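PDB 6IA5: phage-like element PBSX protein XepA, which is of unknown function, does not seem to take part in host cell lysis, and assembles as a pentamer. Local coordinates for residues L82-S87 against Y119-V124. Residues are numbered along the deposited sequence; the frame is centred on the assembly and turned at random.
Sequences LFIEES and YRFRYV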
ATOM      1  N   LEU E  82     -33.471  11.821   8.648  1.00 35.04           N
ATOM      2  CA  LEU E  82     -33.622  10.964   7.474  1.00 33.89           C
ATOM      3  C   LEU E  82     -33.108   9.555   7.789  1.00 32.14           C
ATOM      4  O   LEU E  82     -32.017   9.397   8.319  1.00 37.12           O
ATOM      5  CB  LEU E  82     -32.853  11.583   6.297  1.00 34.73           C
ATOM      6  CG  LEU E  82     -32.779  10.714   5.036  1.00 35.80           C
ATOM      7  CD1 LEU E  82     -34.184  10.449   4.495  1.00 32.76           C
ATOM      8  CD2 LEU E  82     -31.898  11.378   3.986  1.00 31.66           C
ATOM      9  N   PHE E  83     -33.915   8.548   7.453  1.00 32.95           N
ATOM     10  CA  PHE E  83     -33.565   7.147   7.623  1.00 35.15           C
ATOM     11  C   PHE E  83     -33.504   6.490   6.250  1.00 34.94           C
ATOM     12  O   PHE E  83     -34.372   6.721   5.412  1.00 34.67           O
ATOM     13  CB  PHE E  83     -34.649   6.408   8.433  1.00 38.40           C
ATOM     14  CG  PHE E  83     -34.813   6.930   9.841  1.00 37.97           C
ATOM     15  CD1 PHE E  83     -33.955   6.539  10.859  1.00 39.41           C
ATOM     16  CD2 PHE E  83     -35.800   7.862  10.139  1.00 40.43           C
ATOM     17  CE1 PHE E  83     -34.077   7.070  12.137  1.00 40.69           C
ATOM     18  CE2 PHE E  83     -35.938   8.366  11.424  1.00 41.50           C
ATOM     19  CZ  PHE E  83     -35.075   7.965  12.422  1.00 37.84           C
ATOM     20  N   ILE E  84     -32.475   5.662   6.044  1.00 35.45           N
ATOM     21  CA  ILE E  84     -32.416   4.772   4.900  1.00 33.20           C
ATOM     22  C   ILE E  84     -32.684   3.377   5.436  1.00 30.86           C
ATOM     23  O   ILE E  84     -31.998   2.925   6.355  1.00 34.35           O
ATOM     24  CB  ILE E  84     -31.057   4.832   4.160  1.00 32.40           C
ATOM     25  CG1 ILE E  84     -30.754   6.242   3.639  1.00 30.85           C
ATOM     26  CG2 ILE E  84     -31.033   3.796   3.035  1.00 30.56           C
ATOM     27  CD1 ILE E  84     -29.426   6.335   2.857  1.00 31.15           C
ATOM     28  N   GLU E  85     -33.671   2.695   4.843  1.00 32.69           N
ATOM     29  CA  GLU E  85     -34.116   1.440   5.432  1.00 33.01           C
ATOM     30  C   GLU E  85     -34.239   0.363   4.361  1.00 32.43           C
ATOM     31  O   GLU E  85     -34.395   0.662   3.177  1.00 32.65           O
ATOM     32  CB  GLU E  85     -35.449   1.675   6.145  1.00 29.33           C
ATOM     33  CG  GLU E  85     -35.376   2.864   7.084  1.00 34.67           C
ATOM     34  CD  GLU E  85     -36.528   2.969   8.061  1.00 35.55           C
ATOM     35  OE1 GLU E  85     -37.686   3.049   7.582  1.00 34.27           O
ATOM     36  OE2 GLU E  85     -36.275   2.932   9.270  1.00 33.50           O
ATOM     37  N   GLU E  86     -34.200  -0.893   4.809  1.00 33.86           N
ATOM     38  CA  GLU E  86     -34.212  -2.029   3.909  1.00 34.80           C
ATOM     39  C   GLU E  86     -35.185  -3.089   4.424  1.00 40.14           C
ATOM     40  O   GLU E  86     -35.462  -3.168   5.628  1.00 40.68           O
ATOM     41  CB  GLU E  86     -32.812  -2.630   3.840  1.00 35.15           C
ATOM     42  CG  GLU E  86     -31.794  -1.726   3.156  1.00 34.78           C
ATOM     43  CD  GLU E  86     -30.454  -2.419   2.993  1.00 39.56           C
ATOM     44  OE1 GLU E  86     -30.415  -3.462   2.255  1.00 40.33           O
ATOM     45  OE2 GLU E  86     -29.475  -1.943   3.642  1.00 38.81           O
ATOM     46  N   SER E  87     -35.678  -3.915   3.495  1.00 34.15           N
ATOM     47  CA  SER E  87     -36.629  -4.956   3.831  1.00 38.84           C
ATOM     48  C   SER E  87     -36.515  -6.092   2.823  1.00 40.32           C
ATOM     49  O   SER E  87     -36.401  -5.833   1.630  1.00 37.00           O
ATOM     50  CB  SER E  87     -38.035  -4.388   3.803  1.00 38.23           C
ATOM     51  OG  SER E  87     -39.000  -5.424   4.011  1.00 42.26           O
ATOM     52  N   TYR E 119     -35.540  -1.129  -0.663  1.00 31.10           N
ATOM     53  CA  TYR E 119     -35.000   0.005   0.076  1.00 31.72           C
ATOM     54  C   TYR E 119     -36.064   1.101   0.123  1.00 34.63           C
ATOM     55  O   TYR E 119     -36.968   1.117  -0.719  1.00 31.61           O
ATOM     56  CB  TYR E 119     -33.682   0.509  -0.543  1.00 28.81           C
ATOM     57  CG  TYR E 119     -33.773   0.955  -1.982  1.00 30.07           C
ATOM     58  CD1 TYR E 119     -33.679   0.035  -3.023  1.00 29.21           C
ATOM     59  CD2 TYR E 119     -33.968   2.293  -2.314  1.00 28.77           C
ATOM     60  CE1 TYR E 119     -33.784   0.427  -4.350  1.00 27.33           C
ATOM     61  CE2 TYR E 119     -34.054   2.699  -3.642  1.00 27.38           C
ATOM     62  CZ  TYR E 119     -33.963   1.765  -4.661  1.00 29.38           C
ATOM     63  OH  TYR E 119     -34.091   2.164  -5.962  1.00 30.76           O
ATOM     64  N   ARG E 120     -35.928   2.026   1.094  1.00 31.42           N
ATOM     65  CA  ARG E 120     -36.760   3.215   1.110  1.00 33.05           C
ATOM     66  C   ARG E 120     -36.082   4.280   1.960  1.00 29.89           C
ATOM     67  O   ARG E 120     -35.220   3.968   2.792  1.00 33.28           O
ATOM     68  CB  ARG E 120     -38.138   2.904   1.732  1.00 33.41           C
ATOM     69  CG  ARG E 120     -38.101   2.801   3.252  1.00 35.70           C
ATOM     70  CD  ARG E 120     -39.495   2.559   3.829  1.00 39.74           C
ATOM     71  NE  ARG E 120     -39.425   2.460   5.280  1.00 39.40           N
ATOM     72  CZ  ARG E 120     -40.455   2.116   6.057  1.00 41.44           C
ATOM     73  NH1 ARG E 120     -41.637   1.888   5.518  1.00 34.75           N
ATOM     74  NH2 ARG E 120     -40.294   1.981   7.364  1.00 37.61           N
ATOM     75  N   PHE E 121     -36.483   5.532   1.716  1.00 27.55           N
ATOM     76  CA  PHE E 121     -36.209   6.625   2.625  1.00 31.96           C
ATOM     77  C   PHE E 121     -37.455   6.841   3.481  1.00 33.86           C
ATOM     78  O   PHE E 121     -38.581   6.750   2.988  1.00 35.64           O
ATOM     79  CB  PHE E 121     -35.912   7.912   1.848  1.00 33.00           C
ATOM     80  CG  PHE E 121     -34.551   7.966   1.189  1.00 33.12           C
ATOM     81  CD1 PHE E 121     -33.693   6.869   1.213  1.00 31.76           C
ATOM     82  CD2 PHE E 121     -34.137   9.118   0.538  1.00 33.31           C
ATOM     83  CE1 PHE E 121     -32.445   6.926   0.591  1.00 32.03           C
ATOM     84  CE2 PHE E 121     -32.897   9.165  -0.093  1.00 35.21           C
ATOM     85  CZ  PHE E 121     -32.058   8.076  -0.070  1.00 32.44           C
ATOM     86  N   ARG E 122     -37.217   7.140   4.759  1.00 35.46           N
ATOM     87  CA  ARG E 122     -38.261   7.571   5.673  1.00 37.75           C
ATOM     88  C   ARG E 122     -37.721   8.795   6.402  1.00 33.50           C
ATOM     89  O   ARG E 122     -36.657   8.739   7.016  1.00 36.40           O
ATOM     90  CB  ARG E 122     -38.658   6.419   6.612  1.00 38.55           C
ATOM     91  CG  ARG E 122     -39.759   6.761   7.611  1.00 41.26           C
ATOM     92  CD  ARG E 122     -40.223   5.554   8.429  1.00 38.26           C
ATOM     93  NE  ARG E 122     -39.146   4.955   9.213  1.00 36.76           N
ATOM     94  CZ  ARG E 122     -38.715   5.380  10.404  1.00 41.24           C
ATOM     95  NH1 ARG E 122     -39.327   6.373  11.031  1.00 37.58           N
ATOM     96  NH2 ARG E 122     -37.650   4.831  10.962  1.00 38.37           N
ATOM     97  N   TYR E 123     -38.445   9.912   6.301  1.00 33.49           N
ATOM     98  CA  TYR E 123     -38.021  11.156   6.914  1.00 37.55           C
ATOM     99  C   TYR E 123     -39.028  11.537   8.004  1.00 37.85           C
ATOM    100  O   TYR E 123     -40.212  11.660   7.709  1.00 39.24           O
ATOM    101  CB  TYR E 123     -37.964  12.266   5.864  1.00 35.02           C
ATOM    102  CG  TYR E 123     -37.384  13.543   6.411  1.00 39.14           C
ATOM    103  CD1 TYR E 123     -38.159  14.429   7.152  1.00 37.96           C
ATOM    104  CD2 TYR E 123     -36.044  13.846   6.224  1.00 38.43           C
ATOM    105  CE1 TYR E 123     -37.614  15.589   7.681  1.00 38.46           C
ATOM    106  CE2 TYR E 123     -35.480  14.999   6.753  1.00 36.53           C
ATOM    107  CZ  TYR E 123     -36.274  15.875   7.482  1.00 37.90           C
ATOM    108  OH  TYR E 123     -35.735  17.014   8.020  1.00 37.92           O
ATOM    109  N   VAL E 124     -38.548  11.727   9.241  1.00 37.62           N
ATOM    110  CA  VAL E 124     -39.416  12.120  10.347  1.00 39.05           C
ATOM    111  C   VAL E 124     -39.123  13.571  10.721  1.00 39.95           C
ATOM    112  O   VAL E 124     -38.014  13.884  11.158  1.00 39.76           O
ATOM    113  CB  VAL E 124     -39.261  11.192  11.567  1.00 36.70           C
ATOM    114  CG1 VAL E 124     -40.177  11.608  12.721  1.00 39.88           C
ATOM    115  CG2 VAL E 124     -39.483   9.724  11.205  1.00 33.82           C
TER
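Ile84 and Phe121 face each other at a non-hydrogen-bonded antiparallel pair, their side chains side by side, with Ile84 CG1 3.6 Å from Phe121 CE1. Leu82 crosses toward the same ring, CD1 reaching Phe121 CB, while its CB meets the ring carbon CD2 of Tyr123. Branched and aromatic residues suit this buried face: Leu82 touches Leu135, and Phe121 and Tyr119 touch Gln137, both on strand 133-140 of the second sheet. Between the strands, Phe83 pairs with Arg122 and Glu85 with Arg120, each through two backbone hydrogen bonds. Their side chains form the other face, which bears a salt-bridge network. Glu85 OE1 accepts from Arg120 NE and NH2 (2.8 Å from NH2), carboxylate and guanidinium nearly coplanar, and from Arg122 NE above the carboxylate plane. Arg122 NH2 reaches Glu85 OE2 at 2.9 Å, an oxygen also hydrogen-bonded to Thr95 OG1; two arginines thus probably keep the buried carboxylate ionised. A bend at chi3 (60°) turns the Arg122 guanidinium flat over Phe83, planes 14° apart, an off-centre cation-pi stack, while Val124 CG2 touches the ring edge. Arginine, long and charged-ended, suits this partly exposed face. Two four-stranded antiparallel sheets form a beta-sandwich; these strands are one sheet's inner pair.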